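Class II aldolase/adducin N-terminal domain-containing protein (Thermoplasma acidophilum, PDB 3M4R) is of unknown function but contains a zinc-binding class II aldolase/adducin domain, which forms this chain, and is probably an oxidoreductase of the short-chain dehydrogenase family. Local coordinates at residues V98-K103 and E116-A121; S24-S29 and E199-H204; L123-V128 and N174-G179; T45-H50 and I55-V60. All coordinates share one frame; numbering follows the deposited sequence. Where two conformers were deposited one is given.

Contact 1 (V98-K103 and E116-A121); sequences VDYLKK and ETFLHA. With ZN (zinc ion), chain B.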
loop_
_atom_site.group_PDB
_atom_site.type_symbol
_atom_site.label_atom_id
_atom_site.label_comp_id
_atom_site.label_asym_id
_atom_site.label_seq_id
_atom_site.Cartn_x
_atom_site.Cartn_y
_atom_site.Cartn_z
ATOM N N VAL A 98 9.127 -11.302 8.877
ATOM C CA VAL A 98 8.970 -10.447 10.055
ATOM C C VAL A 98 10.320 -10.139 10.674
ATOM O O VAL A 98 10.589 -9.005 11.059
ATOM C CB VAL A 98 8.002 -11.066 11.104
ATOM C CG1 VAL A 98 8.139 -10.429 12.483
ATOM C CG2 VAL A 98 6.562 -10.967 10.584
ATOM N N ASP A 99 11.164 -11.163 10.802
ATOM C CA ASP A 99 12.501 -10.972 11.336
ATOM C C ASP A 99 13.300 -10.002 10.476
ATOM O O ASP A 99 14.018 -9.154 10.990
ATOM C CB ASP A 99 13.269 -12.281 11.385
ATOM C CG ASP A 99 14.528 -12.160 12.199
ATOM O OD1 ASP A 99 14.441 -11.663 13.345
ATOM O OD2 ASP A 99 15.595 -12.508 11.671
ATOM N N TYR A 100 13.204 -10.151 9.156
ATOM C CA TYR A 100 13.948 -9.244 8.229
ATOM C C TYR A 100 13.566 -7.806 8.451
ATOM O O TYR A 100 14.417 -6.900 8.563
ATOM C CB TYR A 100 13.712 -9.632 6.782
ATOM C CG TYR A 100 14.613 -8.964 5.758
ATOM C CD1 TYR A 100 14.406 -7.665 5.363
ATOM C CD2 TYR A 100 15.681 -9.663 5.179
ATOM C CE1 TYR A 100 15.220 -7.063 4.395
ATOM C CE2 TYR A 100 16.507 -9.062 4.236
ATOM C CZ TYR A 100 16.281 -7.795 3.861
ATOM O OH TYR A 100 17.124 -7.237 2.942
ATOM N N LEU A 101 12.270 -7.580 8.510
ATOM C CA LEU A 101 11.766 -6.252 8.703
ATOM C C LEU A 101 12.198 -5.639 10.035
ATOM O O LEU A 101 12.535 -4.466 10.063
ATOM C CB LEU A 101 10.240 -6.201 8.528
ATOM C CG LEU A 101 9.687 -6.466 7.136
ATOM C CD1 LEU A 101 8.181 -6.599 7.200
ATOM C CD2 LEU A 101 10.105 -5.344 6.118
ATOM N N LYS A 102 12.205 -6.433 11.112
ATOM C CA LYS A 102 12.647 -5.999 12.403
ATOM C C LYS A 102 14.085 -5.542 12.297
ATOM O O LYS A 102 14.442 -4.504 12.871
ATOM C CB LYS A 102 12.494 -7.135 13.471
ATOM C CG LYS A 102 12.865 -6.736 14.909
ATOM C CD LYS A 102 12.655 -7.936 15.972
ATOM C CE LYS A 102 12.829 -7.433 17.481
ATOM N NZ LYS A 102 13.357 -8.365 18.575
ATOM N N LYS A 103 14.910 -6.283 11.562
ATOM C CA LYS A 103 16.353 -5.952 11.473
ATOM C C LYS A 103 16.567 -4.710 10.572
ATOM O O LYS A 103 17.690 -4.169 10.485
ATOM C CB LYS A 103 17.119 -7.130 10.918
ATOM C CG LYS A 103 17.259 -8.299 11.931
ATOM C CD LYS A 103 17.877 -9.600 11.304
ATOM C CE LYS A 103 17.935 -10.718 12.344
ATOM N NZ LYS A 103 18.558 -11.903 11.730
ATOM N N GLU A 116 2.642 -6.518 5.346
ATOM C CA GLU A 116 2.629 -6.261 3.894
ATOM C C GLU A 116 3.608 -5.220 3.443
ATOM O O GLU A 116 3.477 -4.697 2.325
ATOM C CB GLU A 116 1.194 -5.848 3.457
ATOM C CG GLU A 116 0.208 -6.871 3.975
ATOM C CD GLU A 116 -1.085 -6.954 3.205
ATOM O OE1 GLU A 116 -2.061 -6.290 3.677
ATOM O OE2 GLU A 116 -1.138 -7.710 2.179
ATOM N N THR A 117 4.630 -4.947 4.262
ATOM C CA THR A 117 5.556 -3.876 3.977
ATOM C C THR A 117 6.234 -4.008 2.643
ATOM O O THR A 117 6.523 -2.990 1.987
ATOM C CB THR A 117 6.629 -3.728 5.121
ATOM O OG1 THR A 117 5.973 -3.257 6.312
ATOM C CG2 THR A 117 7.705 -2.760 4.711
ATOM N N PHE A 118 6.533 -5.225 2.231
ATOM C CA PHE A 118 7.228 -5.397 0.952
ATOM C C PHE A 118 6.388 -5.015 -0.268
ATOM O O PHE A 118 6.959 -4.629 -1.282
ATOM C CB PHE A 118 7.781 -6.781 0.785
ATOM C CG PHE A 118 8.995 -7.036 1.655
ATOM C CD1 PHE A 118 10.183 -6.405 1.384
ATOM C CD2 PHE A 118 8.908 -7.827 2.772
ATOM C CE1 PHE A 118 11.299 -6.612 2.191
ATOM C CE2 PHE A 118 10.038 -8.056 3.580
ATOM C CZ PHE A 118 11.231 -7.435 3.280
ATOM N N LEU A 119 5.050 -5.017 -0.157
ATOM C CA LEU A 119 4.226 -4.474 -1.285
ATOM C C LEU A 119 4.578 -3.018 -1.544
ATOM O O LEU A 119 4.601 -2.517 -2.708
ATOM C CB LEU A 119 2.719 -4.563 -1.011
ATOM C CG LEU A 119 2.090 -5.928 -0.741
ATOM C CD1 LEU A 119 0.567 -5.812 -0.435
ATOM C CD2 LEU A 119 2.354 -6.894 -1.906
ATOM N N HIS A 120 4.845 -2.332 -0.450
ATOM C CA HIS A 120 5.134 -0.902 -0.463
ATOM C C HIS A 120 6.563 -0.600 -0.934
ATOM O O HIS A 120 6.829 0.327 -1.773
ATOM C CB HIS A 120 4.893 -0.377 0.938
ATOM C CG HIS A 120 3.446 -0.444 1.337
ATOM N ND1 HIS A 120 2.598 0.639 1.190
ATOM C CD2 HIS A 120 2.694 -1.451 1.848
ATOM C CE1 HIS A 120 1.381 0.287 1.590
ATOM N NE2 HIS A 120 1.406 -0.972 1.997
ATOM N N ALA A 121 7.491 -1.345 -0.362
ATOM C CA ALA A 121 8.930 -1.103 -0.625
ATOM C C ALA A 121 9.254 -1.339 -2.076
ATOM O O ALA A 121 10.059 -0.620 -2.650
ATOM C CB ALA A 121 9.851 -2.015 0.287
HETATM ZN ZN ZN B . -3.371 -7.115 2.015
HETATM O O HOH W 1 -3.535 -8.759 3.182
#

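Contact 2 (S24-S29 and E199-H204); sequences SRLIGS and EAYDRH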
loop_
_atom_site.group_PDB
_atom_site.type_symbol
_atom_site.label_atom_id
_atom_site.label_comp_id
_atom_site.label_asym_id
_atom_site.label_seq_id
_atom_site.Cartn_x
_atom_site.Cartn_y
_atom_site.Cartn_z
ATOM N N SER A 24 -4.359 8.148 4.930
ATOM C CA SER A 24 -4.727 6.954 5.677
ATOM C C SER A 24 -6.060 7.159 6.331
ATOM O O SER A 24 -6.933 6.315 6.262
ATOM C CB SER A 24 -3.672 6.676 6.713
ATOM O OG SER A 24 -2.467 6.398 6.040
ATOM N N ARG A 25 -6.218 8.304 6.957
ATOM C CA ARG A 25 -7.494 8.633 7.607
ATOM C C ARG A 25 -8.674 8.598 6.634
ATOM O O ARG A 25 -9.727 8.049 6.969
ATOM C CB ARG A 25 -7.383 9.965 8.311
ATOM C CG ARG A 25 -6.489 9.894 9.543
ATOM C CD ARG A 25 -6.159 11.273 10.036
ATOM N NE ARG A 25 -5.375 11.215 11.258
ATOM C CZ ARG A 25 -4.976 12.274 11.962
ATOM N NH1 ARG A 25 -5.342 13.500 11.612
ATOM N NH2 ARG A 25 -4.268 12.103 13.070
ATOM N N LEU A 26 -8.509 9.169 5.444
ATOM C CA LEU A 26 -9.575 9.168 4.419
ATOM C C LEU A 26 -9.967 7.742 4.015
ATOM O O LEU A 26 -11.107 7.422 3.978
ATOM C CB LEU A 26 -9.116 9.906 3.169
ATOM C CG LEU A 26 -9.045 11.432 3.265
ATOM C CD1 LEU A 26 -8.776 11.994 1.884
ATOM C CD2 LEU A 26 -10.313 12.038 3.827
ATOM N N ILE A 27 -8.986 6.887 3.763
ATOM C CA ILE A 27 -9.234 5.512 3.390
ATOM C C ILE A 27 -9.920 4.741 4.522
ATOM O O ILE A 27 -10.863 3.988 4.276
ATOM C CB ILE A 27 -7.910 4.805 3.071
ATOM C CG1 ILE A 27 -7.301 5.349 1.779
ATOM C CG2 ILE A 27 -8.085 3.292 2.967
ATOM C CD1 ILE A 27 -8.230 5.381 0.637
ATOM N N GLY A 28 -9.417 4.885 5.752
ATOM C CA GLY A 28 -9.983 4.177 6.911
ATOM C C GLY A 28 -11.335 4.729 7.331
ATOM O O GLY A 28 -12.013 4.129 8.146
ATOM N N SER A 29 -11.716 5.875 6.781
ATOM C CA SER A 29 -13.019 6.444 7.092
ATOM C C SER A 29 -14.145 5.809 6.261
ATOM O O SER A 29 -15.319 5.948 6.612
ATOM C CB SER A 29 -12.997 7.958 6.914
ATOM O OG SER A 29 -12.356 8.561 8.017
ATOM N N GLU A 199 -2.633 11.780 -5.511
ATOM C CA GLU A 199 -2.558 10.948 -6.720
ATOM C C GLU A 199 -2.882 9.499 -6.402
ATOM O O GLU A 199 -3.665 8.868 -7.098
ATOM C CB GLU A 199 -1.171 11.007 -7.364
ATOM C CG GLU A 199 -1.022 11.935 -8.546
ATOM C CD GLU A 199 0.421 12.034 -9.006
ATOM O OE1 GLU A 199 1.261 11.117 -8.706
ATOM O OE2 GLU A 199 0.732 13.038 -9.640
ATOM N N ALA A 200 -2.235 8.952 -5.373
ATOM C CA ALA A 200 -2.491 7.566 -4.970
ATOM C C ALA A 200 -3.946 7.373 -4.521
ATOM O O ALA A 200 -4.583 6.373 -4.864
ATOM C CB ALA A 200 -1.513 7.135 -3.819
ATOM N N TYR A 201 -4.441 8.333 -3.747
ATOM C CA TYR A 201 -5.823 8.316 -3.250
ATOM C C TYR A 201 -6.822 8.406 -4.384
ATOM O O TYR A 201 -7.741 7.615 -4.480
ATOM C CB TYR A 201 -6.103 9.505 -2.337
ATOM C CG TYR A 201 -7.536 9.535 -1.834
ATOM C CD1 TYR A 201 -7.949 8.633 -0.863
ATOM C CD2 TYR A 201 -8.476 10.439 -2.336
ATOM C CE1 TYR A 201 -9.266 8.624 -0.397
ATOM C CE2 TYR A 201 -9.819 10.441 -1.869
ATOM C CZ TYR A 201 -10.187 9.522 -0.888
ATOM O OH TYR A 201 -11.471 9.467 -0.392
ATOM N N ASP A 202 -6.688 9.412 -5.225
ATOM C CA ASP A 202 -7.675 9.573 -6.311
ATOM C C ASP A 202 -7.738 8.295 -7.161
ATOM O O ASP A 202 -8.821 7.877 -7.602
ATOM C CB ASP A 202 -7.344 10.786 -7.206
ATOM C CG ASP A 202 -7.591 12.156 -6.512
ATOM O OD1 ASP A 202 -8.273 12.233 -5.446
ATOM O OD2 ASP A 202 -7.126 13.180 -7.088
ATOM N N ARG A 203 -6.578 7.686 -7.420
ATOM C CA ARG A 203 -6.531 6.459 -8.200
ATOM C C ARG A 203 -7.249 5.349 -7.475
ATOM O O ARG A 203 -7.933 4.535 -8.116
ATOM C CB ARG A 203 -5.103 5.992 -8.486
ATOM C CG ARG A 203 -4.388 6.819 -9.522
ATOM C CD ARG A 203 -2.881 6.613 -9.613
ATOM N NE ARG A 203 -2.386 7.350 -10.783
ATOM C CZ ARG A 203 -1.147 7.764 -10.988
ATOM N NH1 ARG A 203 -0.207 7.518 -10.120
ATOM N NH2 ARG A 203 -0.859 8.444 -12.090
ATOM N N HIS A 204 -7.121 5.311 -6.148
ATOM C CA HIS A 204 -7.807 4.278 -5.382
ATOM C C HIS A 204 -9.340 4.401 -5.504
ATOM O O HIS A 204 -10.048 3.418 -5.745
ATOM C CB HIS A 204 -7.397 4.348 -3.917
ATOM C CG HIS A 204 -7.252 3.006 -3.280
ATOM N ND1 HIS A 204 -6.051 2.318 -3.267
ATOM C CD2 HIS A 204 -8.141 2.222 -2.627
ATOM C CE1 HIS A 204 -6.231 1.139 -2.680
ATOM N NE2 HIS A 204 -7.478 1.071 -2.250
#

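Contact 3 (L123-V128 and N174-G179); sequences LPYKFV and NCFKKG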
loop_
_atom_site.group_PDB
_atom_site.type_symbol
_atom_site.label_atom_id
_atom_site.label_comp_id
_atom_site.label_asym_id
_atom_site.label_seq_id
_atom_site.Cartn_x
_atom_site.Cartn_y
_atom_site.Cartn_z
ATOM N N LEU A 123 7.364 -1.076 -4.808
ATOM C CA LEU A 123 6.741 -0.228 -5.838
ATOM C C LEU A 123 7.413 1.139 -5.808
ATOM O O LEU A 123 7.475 1.796 -4.741
ATOM C CB LEU A 123 5.255 -0.096 -5.559
ATOM C CG LEU A 123 4.426 -1.338 -5.901
ATOM C CD1 LEU A 123 2.973 -1.182 -5.369
ATOM C CD2 LEU A 123 4.459 -1.564 -7.383
ATOM N N PRO A 124 7.948 1.585 -6.967
ATOM C CA PRO A 124 8.815 2.742 -6.954
ATOM C C PRO A 124 8.053 4.036 -7.155
ATOM O O PRO A 124 8.328 4.785 -8.141
ATOM C CB PRO A 124 9.728 2.485 -8.171
ATOM C CG PRO A 124 8.839 1.818 -9.132
ATOM C CD PRO A 124 8.014 0.883 -8.261
ATOM N N TYR A 125 7.096 4.267 -6.275
ATOM C CA TYR A 125 6.393 5.515 -6.166
ATOM C C TYR A 125 6.478 5.963 -4.711
ATOM O O TYR A 125 6.551 5.140 -3.767
ATOM C CB TYR A 125 4.923 5.348 -6.575
ATOM C CG TYR A 125 4.551 5.706 -8.026
ATOM C CD1 TYR A 125 4.579 7.030 -8.463
ATOM C CD2 TYR A 125 4.106 4.728 -8.926
ATOM C CE1 TYR A 125 4.238 7.394 -9.789
ATOM C CE2 TYR A 125 3.713 5.063 -10.250
ATOM C CZ TYR A 125 3.795 6.409 -10.685
ATOM O OH TYR A 125 3.432 6.789 -11.982
ATOM N N LYS A 126 6.518 7.273 -4.514
ATOM C CA LYS A 126 6.663 7.824 -3.172
ATOM C C LYS A 126 5.545 7.340 -2.233
ATOM O O LYS A 126 5.823 6.927 -1.092
ATOM C CB LYS A 126 6.742 9.347 -3.225
ATOM C CG LYS A 126 7.087 10.030 -1.941
ATOM C CD LYS A 126 7.308 11.507 -2.161
ATOM C CE LYS A 126 7.448 12.243 -0.816
ATOM N NZ LYS A 126 8.789 12.015 -0.173
ATOM N N PHE A 127 4.301 7.421 -2.681
ATOM C CA PHE A 127 3.147 7.017 -1.861
ATOM C C PHE A 127 2.538 5.742 -2.436
ATOM O O PHE A 127 2.382 5.610 -3.631
ATOM C CB PHE A 127 2.035 8.118 -1.847
ATOM C CG PHE A 127 2.401 9.337 -1.066
ATOM C CD1 PHE A 127 3.227 10.328 -1.637
ATOM C CD2 PHE A 127 1.932 9.514 0.231
ATOM C CE1 PHE A 127 3.571 11.456 -0.927
ATOM C CE2 PHE A 127 2.303 10.666 0.963
ATOM C CZ PHE A 127 3.112 11.623 0.380
ATOM N N VAL A 128 2.165 4.812 -1.563
ATOM C CA VAL A 128 1.504 3.579 -1.937
ATOM C C VAL A 128 0.361 3.366 -0.942
ATOM O O VAL A 128 0.512 3.557 0.280
ATOM C CB VAL A 128 2.466 2.381 -1.852
ATOM C CG1 VAL A 128 1.746 1.078 -2.175
ATOM C CG2 VAL A 128 3.692 2.573 -2.778
ATOM N N ASN A 174 7.366 -7.275 -10.005
ATOM C CA ASN A 174 7.648 -7.612 -11.395
ATOM C C ASN A 174 6.532 -7.213 -12.384
ATOM O O ASN A 174 6.822 -6.995 -13.547
ATOM C CB ASN A 174 7.946 -9.100 -11.536
ATOM C CG ASN A 174 9.223 -9.531 -10.786
ATOM O OD1 ASN A 174 10.211 -8.764 -10.653
ATOM N ND2 ASN A 174 9.207 -10.772 -10.294
ATOM N N CYS A 175 5.286 -7.069 -11.932
ATOM C CA CYS A 175 4.213 -6.727 -12.862
ATOM C C CYS A 175 4.028 -5.221 -12.958
ATOM O O CYS A 175 3.391 -4.736 -13.867
ATOM C CB CYS A 175 2.913 -7.411 -12.470
ATOM S SG CYS A 175 3.061 -9.195 -12.532
ATOM N N PHE A 176 4.600 -4.479 -12.016
ATOM C CA PHE A 176 4.494 -3.042 -12.086
ATOM C C PHE A 176 5.023 -2.555 -13.453
ATOM O O PHE A 176 6.071 -2.993 -13.887
ATOM C CB PHE A 176 5.254 -2.367 -10.943
ATOM C CG PHE A 176 5.199 -0.886 -11.030
ATOM C CD1 PHE A 176 4.062 -0.205 -10.617
ATOM C CD2 PHE A 176 6.238 -0.169 -11.625
ATOM C CE1 PHE A 176 3.980 1.183 -10.719
ATOM C CE2 PHE A 176 6.159 1.228 -11.759
ATOM C CZ PHE A 176 5.026 1.908 -11.307
ATOM N N LYS A 177 4.268 -1.692 -14.139
ATOM C CA LYS A 177 4.756 -1.013 -15.366
ATOM C C LYS A 177 4.529 0.507 -15.268
ATOM O O LYS A 177 3.513 0.964 -14.723
ATOM C CB LYS A 177 4.064 -1.561 -16.622
ATOM C CG LYS A 177 4.466 -2.991 -17.017
ATOM N N LYS A 178 5.482 1.284 -15.779
ATOM C CA LYS A 178 5.333 2.744 -15.901
ATOM C C LYS A 178 3.932 3.120 -16.439
ATOM O O LYS A 178 3.383 2.432 -17.279
ATOM C CB LYS A 178 6.408 3.317 -16.849
ATOM N N GLY A 179 3.343 4.173 -15.889
ATOM C CA GLY A 179 2.093 4.721 -16.371
ATOM C C GLY A 179 0.774 4.137 -15.910
ATOM O O GLY A 179 -0.269 4.706 -16.249
#

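Contact 4 (T45-H50 and I55-V60); sequences TTERDH and ISVLRV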
loop_
_atom_site.group_PDB
_atom_site.type_symbol
_atom_site.label_atom_id
_atom_site.label_comp_id
_atom_site.label_asym_id
_atom_site.label_seq_id
_atom_site.Cartn_x
_atom_site.Cartn_y
_atom_site.Cartn_z
ATOM N N THR A 45 10.556 8.552 2.209
ATOM C CA THR A 45 10.919 9.843 2.739
ATOM C C THR A 45 12.392 9.906 3.047
ATOM O O THR A 45 13.058 8.883 3.082
ATOM C CB THR A 45 10.040 10.128 3.973
ATOM O OG1 THR A 45 10.090 11.529 4.276
ATOM C CG2 THR A 45 10.445 9.283 5.167
ATOM N N THR A 46 12.913 11.114 3.259
ATOM C CA THR A 46 14.331 11.307 3.641
ATOM C C THR A 46 14.435 11.673 5.084
ATOM O O THR A 46 13.761 12.600 5.536
ATOM C CB THR A 46 14.914 12.428 2.790
ATOM O OG1 THR A 46 14.669 12.093 1.437
ATOM C CG2 THR A 46 16.420 12.628 2.976
ATOM N N GLU A 47 15.292 10.942 5.816
ATOM C CA GLU A 47 15.489 11.150 7.218
ATOM C C GLU A 47 16.982 10.999 7.555
ATOM O O GLU A 47 17.757 10.465 6.758
ATOM C CB GLU A 47 14.722 10.099 8.017
ATOM C CG GLU A 47 13.302 9.988 7.632
ATOM C CD GLU A 47 12.491 9.094 8.559
ATOM O OE1 GLU A 47 13.072 8.420 9.455
ATOM O OE2 GLU A 47 11.255 9.056 8.364
ATOM N N ARG A 48 17.367 11.518 8.714
ATOM C CA ARG A 48 18.702 11.293 9.270
ATOM C C ARG A 48 18.608 10.124 10.193
ATOM O O ARG A 48 17.689 10.053 10.987
ATOM C CB ARG A 48 19.194 12.526 10.065
ATOM N N ASP A 49 19.550 9.189 10.123
ATOM C CA ASP A 49 19.495 8.067 11.060
ATOM C C ASP A 49 20.300 8.403 12.279
ATOM O O ASP A 49 20.889 9.493 12.367
ATOM C CB ASP A 49 19.855 6.718 10.405
ATOM C CG ASP A 49 21.327 6.527 10.160
ATOM O OD1 ASP A 49 22.147 7.383 10.537
ATOM O OD2 ASP A 49 21.642 5.481 9.560
ATOM N N HIS A 50 20.316 7.494 13.249
ATOM C CA HIS A 50 21.014 7.754 14.513
ATOM C C HIS A 50 22.473 8.120 14.301
ATOM O O HIS A 50 23.050 8.885 15.074
ATOM C CB HIS A 50 20.876 6.572 15.499
ATOM C CG HIS A 50 21.507 5.296 15.040
ATOM N ND1 HIS A 50 21.028 4.556 13.970
ATOM C CD2 HIS A 50 22.549 4.594 15.547
ATOM C CE1 HIS A 50 21.757 3.454 13.850
ATOM N NE2 HIS A 50 22.687 3.460 14.790
ATOM N N ILE A 55 19.221 9.178 4.834
ATOM C CA ILE A 55 18.856 7.887 4.209
ATOM C C ILE A 55 17.430 7.888 3.726
ATOM O O ILE A 55 16.614 8.682 4.202
ATOM C CB ILE A 55 18.994 6.684 5.208
ATOM C CG1 ILE A 55 18.274 6.976 6.534
ATOM C CG2 ILE A 55 20.497 6.334 5.475
ATOM C CD1 ILE A 55 17.805 5.700 7.292
ATOM N N SER A 56 17.129 6.937 2.838
ATOM C CA SER A 56 15.810 6.757 2.298
ATOM C C SER A 56 15.016 5.789 3.205
ATOM O O SER A 56 15.499 4.714 3.509
ATOM C CB SER A 56 15.928 6.204 0.870
ATOM O OG SER A 56 14.639 5.971 0.391
ATOM N N VAL A 57 13.877 6.243 3.714
ATOM C CA VAL A 57 13.133 5.512 4.727
ATOM C C VAL A 57 11.722 5.287 4.177
ATOM O O VAL A 57 11.110 6.224 3.644
ATOM C CB VAL A 57 13.055 6.265 6.061
ATOM C CG1 VAL A 57 12.199 5.530 7.070
ATOM C CG2 VAL A 57 14.522 6.508 6.684
ATOM N N LEU A 58 11.236 4.053 4.304
ATOM C CA LEU A 58 9.866 3.724 4.087
ATOM C C LEU A 58 9.151 3.832 5.398
ATOM O O LEU A 58 9.387 3.085 6.318
ATOM C CB LEU A 58 9.685 2.301 3.488
ATOM C CG LEU A 58 8.234 1.867 3.201
ATOM C CD1 LEU A 58 7.676 2.580 1.925
ATOM C CD2 LEU A 58 8.223 0.328 3.064
ATOM N N ARG A 59 8.249 4.796 5.482
ATOM C CA ARG A 59 7.411 4.967 6.658
ATOM C C ARG A 59 6.110 4.246 6.333
ATOM O O ARG A 59 5.330 4.679 5.477
ATOM C CB ARG A 59 7.167 6.463 6.932
ATOM C CG ARG A 59 8.325 7.220 7.629
ATOM C CD ARG A 59 8.388 6.899 9.124
ATOM N NE ARG A 59 9.667 7.261 9.717
ATOM C CZ ARG A 59 10.073 6.978 10.961
ATOM N NH1 ARG A 59 9.289 6.377 11.827
ATOM N NH2 ARG A 59 11.316 7.306 11.341
ATOM N N VAL A 60 5.905 3.119 6.988
ATOM C CA VAL A 60 4.839 2.204 6.652
ATOM C C VAL A 60 3.964 2.008 7.871
ATOM O O VAL A 60 4.441 1.993 9.001
ATOM C CB VAL A 60 5.358 0.844 6.157
ATOM C CG1 VAL A 60 6.171 0.096 7.268
ATOM C CG2 VAL A 60 4.221 -0.056 5.669
HETATM O O HOH W 2 13.206 8.251 -0.021
#

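Contact 1 (V98-K103 and E116-A121)
The rings of Y100 and F118 form an offset edge-to-face pair, F118 offering its edge to the face of Y100, with centroids 5.9 Å apart and planes at 60°. The touch is made by CD1 of Y100, which lies at the rim of the F118 ring, close to its plane, 3.8 Å from CZ. L101 reaches the same corner obliquely: its CD2 is 3.7 Å from F118 CZ and also packs on CE2. The other methyl of L101, CD1, lies 3.9 Å from T117 CB, while CD2 meets T117 CG2, so the leucine fork is filled by two successive residues of 116-121. Here the outer helix 94-103 leans on the short helix 117-121 of the class II aldolase domain, the two segment axes staying 12.3 Å apart at 57°; the gap is filled by Y100, L101 and F118, with T117 against the leucine. A chi1 of -169° brings the Y100 ring up to F118, and the tyrosine hydroxyl is bonded to D82 O. T117 OG1 is taken by S114 O. Immediately before the short helix, E116 chelates the zinc ion through both carboxylate oxygens, each at 2.3 Å from the metal. H130, H132, H188 and a water, 2.0 Å from the zinc, complete the site, and N40 ND2 donates a further bond to E116 OE1.

Contact 2 (S24-S29 and E199-H204)
L26 lays its CD1 methyl over one face of the Y201 ring, 4.1 Å from the centroid and only 14° off the ring normal, a CH-pi contact. The methyl is displaced toward the hydroxyl-bearing side of the ring, nearest CZ, while the root of the same side chain, CB, comes within 3.8 Å of Y201 CE1. The two side chains cross at about a right angle. I27, the next residue, uses a different part of the ring: its CD1, the terminal methyl through which it makes its touch, sits at the edge, near the ring plane, 3.6 Å from both CD1 and CE1 of Y201. Two neighbouring residues of helix 16-28 thus hold one tyrosine from above and from the side. The ring reaches them because its CG stands anti to the backbone N (chi1 179°), which directs it toward helix 16-28. The contact joins the N-terminal helix 16-28 of the class II aldolase domain to its C-terminal helix 197-215; Y201 also rests on M129 of the strand 127-131, which places the pair against the central sheet. H204, one turn on, also starts toward helix 16-28, but its ring nitrogens are bonded elsewhere, ND1 to T192 OG1 and NE2 to S131 OG. Between 24-29 and 199-204 the grip is entirely apolar, made of methyls and aromatic carbons, so the fit of these segments probably rests on shape and burial, with polar ends such as that of H204 satisfied elsewhere.

Contact 3 (L123-V128 and N174-G179)
L123 and F176 come closest in the backbone, with CA atoms 7.2 Å apart, where F176 is the first residue after helix 166-175 to abandon helical phi and psi. The F176 side chain starts toward 123-128, and its ring is met there by three successive side chains. P124 faces it from the opposite direction: CD lies over one face, 4.1 Å from the centroid, in a CH-pi contact, and CG is 3.8 Å from CE2. L123 brings its CD2 methyl obliquely to the root of the ring, 3.5 Å from F176 CD1 and also against CB. Y125 closes the far rim, its CE2 lying 3.6 Å from F176 CZ; the two rings meet rim to rim, nearly perpendicular at 84°, without either stacking on the other. P124 is the centre of an inverse gamma turn, marked by a weak bond from Y125 N to L123 O, a tight bend that is consistent with L123, P124 and Y125 all reaching one ring just before strand 127-131 enters the central sheet of the class II aldolase domain. On the F176 side, chi1 of 178° places the ring among them. F193, from the neighbouring strand 189-194, also packs edge-to-face with F176 and against the Y125 ring, extending the aromatic cluster. K44 NZ bonds to the carbonyl oxygens of both L123 and Y125, pinning the bend to strand 40-48.

Contact 4 (T45-H50 and I55-V60)
This beta hairpin, built from strands 40-48 and 54-61, lies toward one end of the mixed sheet, between strand 75-79 and strand 127-131, well away from the zinc site. T45 pairs with V57 and E47 with I55 as antiparallel hydrogen-bonded pairs, while T46 and S56 form the non-hydrogen-bonded pair between them. The two bonds of the first pair, T45 N to V57 O and V57 N to T45 O, are each 2.8 Å; in the second, I55 N to E47 O is shorter, at 2.7 Å, than its counterpart from E47 N to I55 O. On the face shared by T45, E47, I55 and V57, E47 runs out extended across V57, its CB and CG touching the CG2 methyl, and ends on R59. The guanidinium grips the carboxylate side-on with two nitrogens: NH2 to OE1 and NE to OE2, both 2.8 Å, each oxygen using its syn lone pair. The planes are only 24° apart, and the NH2 bond is almost straight at 174°. R59 reaches E47 through a bend at chi2 (-76°), its CG resting on T45 CG2; its remaining nitrogen, NH1, is engaged by E110 and F75 O, so the guanidinium is held on several sides. T45 OG1 turns to D16, and D49 pairs with R53 and R79 while its CB packs on I55 CD1. On the face of T46 and S56, a water 2.7 Å from S56 OG makes a weak bond to T45 O.

From the N terminus, helix 16-28 supplies the first half of contact 2, whose partner arrives only near the end of the chain; the long loop it closes encloses the other three contacts. Inside it, contact 4 closes the short hairpin 40-48/54-61, contact 1 then ties helix 94-103 to helix 117-121, and contact 3 closes the loop between the entry to strand 127-131 and the end of helix 166-175. These three follow in series and none cross. Contacts 4 and 3 share one sheet, with strands 40-48 and 127-131 adjacent, while contact 1 abuts L58 and V60 of the hairpin. Contacts 1 and 2 lie on opposite sides of the chain's centre, about 22 Å apart between centres.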